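Local structure of putative uncharacterized protein PH0300 (Pyrococcus horikoshii, 3VRH) at residues Arg136-Tyr144 against Gln186-Lys194; Lys270-Pro278 against Cys284-Glu295. The protein catalyses the ATP-dependent 2-thiolation of 5-methyluridine 54 in the T loop of tRNAs, a modification that stabilises tRNA at high temperature. All coordinates share one frame; numbering follows the deposited sequence.

Contact 1 (Arg136-Tyr144 against Gln186-Lys194); sequences RYIMNKFAY and QGKFIKKVK
The Y144 ring has the K188 chain over one face and I190 CD1 at its edge, near the ring plane. K188 CB stands above the rim; from there the extended chain slants outward, bringing CD 3.6 Å from Y144 CZ. The F189 ring is met instead at its edge, where N140 ND2 lies 3.7 Å from F189 CD1, amide and ring planes 61° apart. N140 shows how one amide can read a loop backbone. With CG anti to the backbone nitrogen (chi1 -179°), the amide reaches from the helix to the end of the turn: OD1 accepts from I190 N at 2.8 Å in the carbonyl plane, while ND2 gives one of its hydrogens to K188 O at 3.1 Å, tilted from the plane of that carbonyl. Bonds at both ends of the amide fix its flip. A leucine here would probably leave I190 N and K188 O without these mates and the turn less firmly held to the helix. Beside this polar clamp, A143 CB packs against I190 CG1 at 3.7 Å, and further along M139 CE touches K192 CE at 4.0 Å. The type II' turn Q186-F189 thus leads into strand 191-193 alongside helix 127-145. That strand pairs with strand 150-152 in the PP-loop sheet, and the helix sets M139 on I79 and A53, two ATP-binding residues, and A143 on L51 of strand 49-53.

Contact 2 (Lys270-Pro278 against Cys284-Glu295); sequences KECKICRMP and CAFCKFWGLKKE. With ZN (zinc ion), chain C.
E295 reaches back across the zinc loop to C275 and R276, and its side chain can be followed outward atom by atom. CB rests 3.6 Å from I274 O, CG lies 3.8 Å from C275 CB, and CD comes near C275 O. Pointing its CG opposite the backbone N (chi1 -175°), the extended chain carries the carboxylate to R276, where OE2 makes a salt bridge with NH1 at 2.9 Å. OE2 sits over a face of the guanidinium, the two planes 67° apart, so the charges pair without the in-plane, two-pronged fit of a classic arginine-carboxylate couple. I274 reaches from 270-278 into the other segment, between C287 and the backbone of L292-K294: its CG2 meets C287 SG at 3.6 Å, and CG1 and CD1 lie against the carbonyls of L292 and K293, just beyond the Schellman motif at G291 that ends helix 285-290.

Inside this wrapping, C272 and C275 from one CxxC pair and C284 and C287 from another hold a zinc ion, with C287 SG 2.5 Å from the metal. C272 SG also accepts from I274 N at 3.1 Å and, weakly, from C284 N across the contact. C284, the N-cap of the helix, uses its SG to accept from C287 N at 3.5 Å. Four cysteines bound as thiolates to one zinc would probably leave the centre with net negative charge; the N-H groups directed at the sulfurs of C272 and C284 probably spread part of it, consistent with a structural zinc site built from paired CxxC motifs.

How the contacts relate
From the N terminus, the chain lays down strands 49-53, 73-80 and 105-109 before it reaches helix 127-145, and contact 1 forms when Q186-K194 returns to that helix, closing a loop of 41 residues that holds strand 150-152 and helix 157-169. Only later does contact 2 close a tight loop of five residues between its two halves, so the contacts follow in series, neither nesting nor crossing. The centres of contacts 1 and 2 lie only about 15 Å apart, and the two meet directly. K141 forms a salt bridge with E295, K188 NZ probably donates to the carbonyl of R276, and Y137 stacks on F286. The C-terminal zinc module is thereby fastened to helix 127-145 and to the turn before strand 191-193.

Contact 1 (Arg136-Tyr144 against Gln186-Lys194)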
loop_
_atom_site.group_PDB
_atom_site.type_symbol
_atom_site.label_atom_id
_atom_site.label_comp_id
_atom_site.label_asym_id
_atom_site.label_seq_id
_atom_site.Cartn_x
_atom_site.Cartn_y
_atom_site.Cartn_z
ATOM N N ARG A 136 -12.171 -20.331 10.893
ATOM C CA ARG A 136 -10.756 -20.696 10.931
ATOM C C ARG A 136 -10.525 -21.720 12.034
ATOM O O ARG A 136 -9.744 -22.646 11.875
ATOM C CB ARG A 136 -9.847 -19.462 11.141
ATOM C CG ARG A 136 -9.377 -18.795 9.815
ATOM C CD ARG A 136 -8.411 -17.600 10.004
ATOM N NE ARG A 136 -9.006 -16.524 10.806
ATOM C CZ ARG A 136 -9.829 -15.591 10.325
ATOM N NH1 ARG A 136 -10.167 -15.595 9.041
ATOM N NH2 ARG A 136 -10.327 -14.659 11.126
ATOM N N TYR A 137 -11.217 -21.540 13.148
ATOM C CA TYR A 137 -11.059 -22.428 14.284
ATOM C C TYR A 137 -11.558 -23.820 13.933
ATOM O O TYR A 137 -10.887 -24.821 14.199
ATOM C CB TYR A 137 -11.826 -21.910 15.503
ATOM C CG TYR A 137 -11.783 -22.875 16.685
ATOM C CD1 TYR A 137 -12.774 -23.826 16.866
ATOM C CD2 TYR A 137 -10.749 -22.824 17.620
ATOM C CE1 TYR A 137 -12.737 -24.710 17.932
ATOM C CE2 TYR A 137 -10.713 -23.689 18.693
ATOM C CZ TYR A 137 -11.715 -24.640 18.838
ATOM O OH TYR A 137 -11.694 -25.515 19.898
ATOM N N ILE A 138 -12.748 -23.869 13.345
ATOM C CA ILE A 138 -13.371 -25.149 13.009
ATOM C C ILE A 138 -12.559 -25.896 11.962
ATOM O O ILE A 138 -12.398 -27.107 12.056
ATOM C CB ILE A 138 -14.820 -24.969 12.527
ATOM C CG1 ILE A 138 -15.699 -24.464 13.671
ATOM C CG2 ILE A 138 -15.375 -26.290 11.975
ATOM C CD1 ILE A 138 -17.163 -24.225 13.283
ATOM N N MET A 139 -12.042 -25.166 10.968
ATOM C CA MET A 139 -11.230 -25.776 9.921
ATOM C C MET A 139 -10.034 -26.454 10.560
ATOM O O MET A 139 -9.704 -27.590 10.235
ATOM C CB MET A 139 -10.702 -24.743 8.917
ATOM C CG MET A 139 -11.710 -24.205 7.922
ATOM S SD MET A 139 -11.008 -22.725 7.155
ATOM C CE MET A 139 -9.496 -23.405 6.500
ATOM N N ASN A 140 -9.382 -25.733 11.465
ATOM C CA ASN A 140 -8.187 -26.260 12.082
ATOM C C ASN A 140 -8.468 -27.407 13.044
ATOM O O ASN A 140 -7.789 -28.408 12.995
ATOM C CB ASN A 140 -7.376 -25.160 12.768
ATOM C CG ASN A 140 -6.100 -25.701 13.393
ATOM O OD1 ASN A 140 -5.148 -26.048 12.702
ATOM N ND2 ASN A 140 -6.088 -25.778 14.701
ATOM N N LYS A 141 -9.460 -27.264 13.915
ATOM C CA LYS A 141 -9.754 -28.339 14.859
ATOM C C LYS A 141 -10.293 -29.597 14.171
ATOM O O LYS A 141 -10.056 -30.707 14.644
ATOM C CB LYS A 141 -10.701 -27.892 15.979
ATOM C CG LYS A 141 -10.795 -28.925 17.109
ATOM C CD LYS A 141 -11.393 -28.368 18.389
ATOM C CE LYS A 141 -11.039 -29.268 19.573
ATOM N NZ LYS A 141 -11.211 -30.721 19.224
ATOM N N PHE A 142 -10.987 -29.422 13.047
ATOM C CA PHE A 142 -11.488 -30.552 12.271
ATOM C C PHE A 142 -10.335 -31.271 11.608
ATOM O O PHE A 142 -10.299 -32.498 11.560
ATOM C CB PHE A 142 -12.491 -30.106 11.198
ATOM C CG PHE A 142 -13.130 -31.252 10.466
ATOM C CD1 PHE A 142 -12.497 -31.843 9.384
ATOM C CD2 PHE A 142 -14.353 -31.760 10.885
ATOM C CE1 PHE A 142 -13.074 -32.906 8.728
ATOM C CE2 PHE A 142 -14.929 -32.817 10.225
ATOM C CZ PHE A 142 -14.286 -33.389 9.148
ATOM N N ALA A 143 -9.400 -30.498 11.064
ATOM C CA ALA A 143 -8.222 -31.078 10.439
ATOM C C ALA A 143 -7.421 -31.835 11.487
ATOM O O ALA A 143 -6.895 -32.912 11.228
ATOM C CB ALA A 143 -7.355 -29.985 9.818
ATOM N N TYR A 144 -7.346 -31.253 12.673
ATOM C CA TYR A 144 -6.517 -31.790 13.741
ATOM C C TYR A 144 -7.120 -33.077 14.303
ATOM O O TYR A 144 -6.458 -34.116 14.328
ATOM C CB TYR A 144 -6.327 -30.741 14.839
ATOM C CG TYR A 144 -5.768 -31.292 16.131
ATOM C CD1 TYR A 144 -4.469 -31.775 16.199
ATOM C CD2 TYR A 144 -6.547 -31.325 17.290
ATOM C CE1 TYR A 144 -3.957 -32.291 17.383
ATOM C CE2 TYR A 144 -6.046 -31.833 18.481
ATOM C CZ TYR A 144 -4.749 -32.312 18.522
ATOM O OH TYR A 144 -4.251 -32.817 19.703
ATOM N N GLN A 186 2.466 -26.012 13.330
ATOM C CA GLN A 186 3.047 -25.492 14.557
ATOM C C GLN A 186 2.166 -25.864 15.736
ATOM O O GLN A 186 1.165 -25.198 16.011
ATOM C CB GLN A 186 3.215 -23.972 14.463
ATOM C CG GLN A 186 3.895 -23.325 15.660
ATOM C CD GLN A 186 4.136 -21.840 15.450
ATOM O OE1 GLN A 186 3.997 -21.325 14.336
ATOM N NE2 GLN A 186 4.498 -21.142 16.522
ATOM N N GLY A 187 2.541 -26.936 16.429
ATOM C CA GLY A 187 1.735 -27.444 17.526
ATOM C C GLY A 187 0.427 -27.968 16.975
ATOM O O GLY A 187 0.423 -28.697 15.979
ATOM N N LYS A 188 -0.687 -27.580 17.590
ATOM C CA LYS A 188 -1.987 -28.053 17.126
ATOM C C LYS A 188 -2.567 -27.220 15.966
ATOM O O LYS A 188 -3.679 -27.486 15.496
ATOM C CB LYS A 188 -2.970 -28.192 18.290
ATOM C CG LYS A 188 -2.486 -29.152 19.374
ATOM C CD LYS A 188 -3.577 -29.439 20.394
ATOM C CE LYS A 188 -3.113 -30.443 21.435
ATOM N NZ LYS A 188 -4.183 -30.736 22.434
ATOM N N PHE A 189 -1.799 -26.233 15.499
ATOM C CA PHE A 189 -2.090 -25.555 14.230
ATOM C C PHE A 189 -1.604 -26.386 13.052
ATOM O O PHE A 189 -0.397 -26.539 12.842
ATOM C CB PHE A 189 -1.432 -24.176 14.181
ATOM C CG PHE A 189 -2.146 -23.135 14.997
ATOM C CD1 PHE A 189 -3.530 -23.144 15.104
ATOM C CD2 PHE A 189 -1.434 -22.138 15.658
ATOM C CE1 PHE A 189 -4.193 -22.179 15.853
ATOM C CE2 PHE A 189 -2.089 -21.172 16.411
ATOM C CZ PHE A 189 -3.470 -21.191 16.507
ATOM N N ILE A 190 -2.546 -26.934 12.289
ATOM C CA ILE A 190 -2.229 -27.741 11.119
ATOM C C ILE A 190 -1.636 -26.866 10.021
ATOM O O ILE A 190 -2.001 -25.697 9.898
ATOM C CB ILE A 190 -3.500 -28.445 10.570
ATOM C CG1 ILE A 190 -4.163 -29.292 11.657
ATOM C CG2 ILE A 190 -3.167 -29.302 9.362
ATOM C CD1 ILE A 190 -3.318 -30.453 12.120
ATOM N N LYS A 191 -0.728 -27.435 9.229
ATOM C CA LYS A 191 -0.141 -26.733 8.090
ATOM C C LYS A 191 -1.224 -26.232 7.135
ATOM O O LYS A 191 -2.077 -27.019 6.697
ATOM C CB LYS A 191 0.826 -27.644 7.319
ATOM C CG LYS A 191 1.404 -26.985 6.073
ATOM C CD LYS A 191 2.571 -27.758 5.481
ATOM C CE LYS A 191 2.102 -29.050 4.855
ATOM N NZ LYS A 191 3.019 -29.510 3.773
ATOM N N LYS A 192 -1.181 -24.934 6.828
ATOM C CA LYS A 192 -2.104 -24.306 5.877
ATOM C C LYS A 192 -1.336 -23.821 4.663
ATOM O O LYS A 192 -0.329 -23.123 4.808
ATOM C CB LYS A 192 -2.860 -23.121 6.510
ATOM C CG LYS A 192 -3.946 -23.535 7.479
ATOM C CD LYS A 192 -4.703 -22.361 8.108
ATOM C CE LYS A 192 -5.901 -21.902 7.274
ATOM N NZ LYS A 192 -6.645 -20.803 7.978
ATOM N N VAL A 193 -1.819 -24.185 3.476
ATOM C CA VAL A 193 -1.174 -23.824 2.219
ATOM C C VAL A 193 -2.154 -23.190 1.228
ATOM O O VAL A 193 -3.369 -23.366 1.339
ATOM C CB VAL A 193 -0.486 -25.040 1.561
ATOM C CG1 VAL A 193 0.617 -25.573 2.444
ATOM C CG2 VAL A 193 -1.515 -26.144 1.257
ATOM N N LYS A 194 -1.606 -22.450 0.266
ATOM C CA LYS A 194 -2.386 -21.724 -0.737
ATOM C C LYS A 194 -1.855 -22.107 -2.120
ATOM O O LYS A 194 -0.983 -21.418 -2.677
ATOM C CB LYS A 194 -2.260 -20.190 -0.519
ATOM C CG LYS A 194 -2.892 -19.696 0.776
ATOM C CD LYS A 194 -2.699 -18.193 1.011
ATOM C CE LYS A 194 -3.341 -17.789 2.337
ATOM N NZ LYS A 194 -3.316 -16.311 2.569
HETATM O O HOH W 1 -4.286 -24.473 11.035
#

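Contact 2 (Lys270-Pro278 against Cys284-Glu295)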
loop_
_atom_site.group_PDB
_atom_site.type_symbol
_atom_site.label_atom_id
_atom_site.label_comp_id
_atom_site.label_asym_id
_atom_site.label_seq_id
_atom_site.Cartn_x
_atom_site.Cartn_y
_atom_site.Cartn_z
ATOM N N LYS A 270 0.159 -21.143 24.551
ATOM C CA LYS A 270 -0.375 -22.044 25.571
ATOM C C LYS A 270 -1.316 -23.102 24.961
ATOM O O LYS A 270 -1.357 -23.288 23.741
ATOM C CB LYS A 270 -1.113 -21.247 26.657
ATOM C CG LYS A 270 -0.469 -19.901 26.987
ATOM C CD LYS A 270 -1.251 -19.116 28.045
ATOM C CE LYS A 270 -1.177 -19.777 29.419
ATOM N NZ LYS A 270 -1.796 -18.941 30.494
ATOM N N GLU A 271 -2.054 -23.805 25.823
ATOM C CA GLU A 271 -3.139 -24.678 25.391
ATOM C C GLU A 271 -4.400 -24.217 26.071
ATOM O O GLU A 271 -4.400 -23.956 27.272
ATOM C CB GLU A 271 -2.883 -26.141 25.763
ATOM C CG GLU A 271 -2.141 -26.925 24.705
ATOM C CD GLU A 271 -2.267 -28.438 24.878
ATOM O OE1 GLU A 271 -2.886 -28.903 25.875
ATOM O OE2 GLU A 271 -1.740 -29.154 23.996
ATOM N N CYS A 272 -5.481 -24.124 25.309
ATOM C CA CYS A 272 -6.733 -23.648 25.870
ATOM C C CYS A 272 -7.259 -24.566 26.970
ATOM O O CYS A 272 -7.233 -25.789 26.828
ATOM C CB CYS A 272 -7.793 -23.501 24.790
ATOM S SG CYS A 272 -9.359 -23.112 25.526
ATOM N N LYS A 273 -7.756 -23.963 28.048
ATOM C CA LYS A 273 -8.282 -24.705 29.198
ATOM C C LYS A 273 -9.590 -25.428 28.896
ATOM O O LYS A 273 -10.110 -26.174 29.736
ATOM C CB LYS A 273 -8.496 -23.771 30.402
ATOM C CG LYS A 273 -7.216 -23.127 30.942
ATOM C CD LYS A 273 -7.410 -22.508 32.322
ATOM C CE LYS A 273 -6.057 -22.222 32.978
ATOM N NZ LYS A 273 -6.168 -21.626 34.347
ATOM N N ILE A 274 -10.137 -25.192 27.708
ATOM C CA ILE A 274 -11.408 -25.808 27.340
ATOM C C ILE A 274 -11.245 -26.875 26.267
ATOM O O ILE A 274 -11.731 -27.993 26.420
ATOM C CB ILE A 274 -12.448 -24.762 26.882
ATOM C CG1 ILE A 274 -12.793 -23.833 28.038
ATOM C CG2 ILE A 274 -13.719 -25.448 26.405
ATOM C CD1 ILE A 274 -13.170 -24.566 29.295
ATOM N N CYS A 275 -10.543 -26.532 25.192
ATOM C CA CYS A 275 -10.491 -27.394 24.022
ATOM C C CYS A 275 -9.064 -27.810 23.715
ATOM O O CYS A 275 -8.828 -28.633 22.824
ATOM C CB CYS A 275 -11.069 -26.661 22.811
ATOM S SG CYS A 275 -9.935 -25.386 22.134
ATOM N N ARG A 276 -8.121 -27.213 24.439
ATOM C CA ARG A 276 -6.702 -27.547 24.332
ATOM C C ARG A 276 -6.076 -27.195 22.994
ATOM O O ARG A 276 -4.997 -27.681 22.664
ATOM C CB ARG A 276 -6.454 -29.021 24.661
ATOM C CG ARG A 276 -6.611 -29.380 26.145
ATOM C CD ARG A 276 -6.321 -30.858 26.333
ATOM N NE ARG A 276 -6.707 -31.556 25.113
ATOM C CZ ARG A 276 -7.846 -32.220 24.946
ATOM N NH1 ARG A 276 -8.723 -32.329 25.944
ATOM N NH2 ARG A 276 -8.095 -32.786 23.776
ATOM N N MET A 277 -6.753 -26.354 22.221
ATOM C CA MET A 277 -6.172 -25.855 20.982
ATOM C C MET A 277 -5.419 -24.578 21.339
ATOM O O MET A 277 -5.744 -23.946 22.340
ATOM C CB MET A 277 -7.263 -25.607 19.932
ATOM C CG MET A 277 -8.051 -26.876 19.572
ATOM S SD MET A 277 -6.993 -28.218 19.002
ATOM C CE MET A 277 -6.476 -27.619 17.398
ATOM N N PRO A 278 -4.394 -24.219 20.547
ATOM C CA PRO A 278 -3.505 -23.092 20.866
ATOM C C PRO A 278 -4.261 -21.867 21.340
ATOM O O PRO A 278 -5.298 -21.508 20.783
ATOM C CB PRO A 278 -2.794 -22.794 19.538
ATOM C CG PRO A 278 -3.206 -23.930 18.576
ATOM C CD PRO A 278 -3.919 -24.970 19.374
ATOM N N CYS A 284 -9.246 -19.809 25.019
ATOM C CA CYS A 284 -8.996 -19.293 23.681
ATOM C C CYS A 284 -10.114 -18.375 23.178
ATOM O O CYS A 284 -11.190 -18.288 23.781
ATOM C CB CYS A 284 -8.658 -20.414 22.692
ATOM S SG CYS A 284 -10.043 -21.098 21.762
ATOM N N ALA A 285 -9.814 -17.658 22.099
ATOM C CA ALA A 285 -10.727 -16.670 21.529
ATOM C C ALA A 285 -12.074 -17.297 21.171
ATOM O O ALA A 285 -13.125 -16.812 21.600
ATOM C CB ALA A 285 -10.100 -16.013 20.302
ATOM N N PHE A 286 -12.021 -18.374 20.392
ATOM C CA PHE A 286 -13.223 -19.107 19.997
ATOM C C PHE A 286 -14.049 -19.453 21.221
ATOM O O PHE A 286 -15.212 -19.075 21.310
ATOM C CB PHE A 286 -12.835 -20.378 19.252
ATOM C CG PHE A 286 -14.009 -21.180 18.740
ATOM C CD1 PHE A 286 -14.580 -20.888 17.505
ATOM C CD2 PHE A 286 -14.522 -22.234 19.479
ATOM C CE1 PHE A 286 -15.633 -21.622 17.017
ATOM C CE2 PHE A 286 -15.590 -22.980 18.997
ATOM C CZ PHE A 286 -16.148 -22.673 17.765
ATOM N N CYS A 287 -13.426 -20.143 22.177
ATOM C CA CYS A 287 -14.105 -20.579 23.395
ATOM C C CYS A 287 -14.678 -19.446 24.229
ATOM O O CYS A 287 -15.778 -19.567 24.775
ATOM C CB CYS A 287 -13.165 -21.408 24.258
ATOM S SG CYS A 287 -13.086 -23.095 23.717
ATOM N N LYS A 288 -13.931 -18.353 24.351
ATOM C CA LYS A 288 -14.446 -17.207 25.100
ATOM C C LYS A 288 -15.638 -16.577 24.384
ATOM O O LYS A 288 -16.661 -16.285 25.006
ATOM C CB LYS A 288 -13.351 -16.165 25.381
ATOM C CG LYS A 288 -12.304 -16.638 26.384
ATOM C CD LYS A 288 -11.205 -15.606 26.630
ATOM C CE LYS A 288 -11.635 -14.581 27.676
ATOM N NZ LYS A 288 -10.593 -13.535 27.898
ATOM N N PHE A 289 -15.515 -16.377 23.076
ATOM C CA PHE A 289 -16.604 -15.762 22.321
ATOM C C PHE A 289 -17.878 -16.590 22.413
ATOM O O PHE A 289 -18.953 -16.063 22.678
ATOM C CB PHE A 289 -16.223 -15.543 20.849
ATOM C CG PHE A 289 -17.362 -15.036 20.014
ATOM C CD1 PHE A 289 -17.655 -13.682 19.972
ATOM C CD2 PHE A 289 -18.166 -15.919 19.295
ATOM C CE1 PHE A 289 -18.714 -13.204 19.219
ATOM C CE2 PHE A 289 -19.230 -15.454 18.535
ATOM C CZ PHE A 289 -19.503 -14.084 18.496
ATOM N N TRP A 290 -17.750 -17.895 22.189
ATOM C CA TRP A 290 -18.913 -18.773 22.153
ATOM C C TRP A 290 -19.377 -19.177 23.561
ATOM O O TRP A 290 -20.451 -19.778 23.731
ATOM C CB TRP A 290 -18.650 -19.993 21.229
ATOM C CG TRP A 290 -18.720 -19.600 19.783
ATOM C CD1 TRP A 290 -17.677 -19.440 18.917
ATOM C CD2 TRP A 290 -19.901 -19.227 19.057
ATOM N NE1 TRP A 290 -18.141 -19.018 17.689
ATOM C CE2 TRP A 290 -19.502 -18.885 17.751
ATOM C CE3 TRP A 290 -21.258 -19.159 19.386
ATOM C CZ2 TRP A 290 -20.409 -18.483 16.777
ATOM C CZ3 TRP A 290 -22.161 -18.761 18.418
ATOM C CH2 TRP A 290 -21.732 -18.425 17.130
ATOM N N GLY A 291 -18.577 -18.817 24.566
ATOM C CA GLY A 291 -18.909 -19.117 25.947
ATOM C C GLY A 291 -18.992 -20.616 26.168
ATOM O O GLY A 291 -19.961 -21.133 26.724
ATOM N N LEU A 292 -17.957 -21.309 25.709
ATOM C CA LEU A 292 -17.937 -22.758 25.709
ATOM C C LEU A 292 -17.225 -23.263 26.937
ATOM O O LEU A 292 -16.141 -22.784 27.285
ATOM C CB LEU A 292 -17.233 -23.279 24.459
ATOM C CG LEU A 292 -17.991 -23.024 23.161
ATOM C CD1 LEU A 292 -17.171 -23.513 22.000
ATOM C CD2 LEU A 292 -19.346 -23.704 23.182
ATOM N N LYS A 293 -17.842 -24.245 27.583
ATOM C CA LYS A 293 -17.257 -24.862 28.760
ATOM C C LYS A 293 -16.700 -26.232 28.393
ATOM O O LYS A 293 -15.990 -26.862 29.188
ATOM C CB LYS A 293 -18.303 -24.985 29.877
ATOM C CG LYS A 293 -18.991 -23.672 30.264
ATOM C CD LYS A 293 -18.060 -22.719 31.010
ATOM C CE LYS A 293 -18.834 -21.522 31.566
ATOM N NZ LYS A 293 -18.120 -20.814 32.675
ATOM N N LYS A 294 -17.017 -26.691 27.185
ATOM C CA LYS A 294 -16.614 -28.034 26.767
ATOM C C LYS A 294 -16.018 -28.076 25.362
ATOM O O LYS A 294 -16.348 -27.245 24.513
ATOM C CB LYS A 294 -17.788 -29.009 26.900
ATOM C CG LYS A 294 -18.141 -29.308 28.354
ATOM C CD LYS A 294 -19.433 -30.085 28.489
ATOM C CE LYS A 294 -19.853 -30.168 29.955
ATOM N NZ LYS A 294 -21.217 -30.747 30.134
ATOM N N GLU A 295 -15.137 -29.045 25.136
ATOM C CA GLU A 295 -14.444 -29.190 23.866
ATOM C C GLU A 295 -15.395 -29.729 22.805
ATOM O O GLU A 295 -16.318 -30.466 23.122
ATOM C CB GLU A 295 -13.246 -30.128 24.022
ATOM C CG GLU A 295 -12.399 -30.237 22.764
ATOM C CD GLU A 295 -11.245 -31.204 22.894
ATOM O OE1 GLU A 295 -10.856 -31.799 21.863
ATOM O OE2 GLU A 295 -10.721 -31.364 24.019
HETATM ZN ZN ZN C . -10.680 -23.201 23.279
#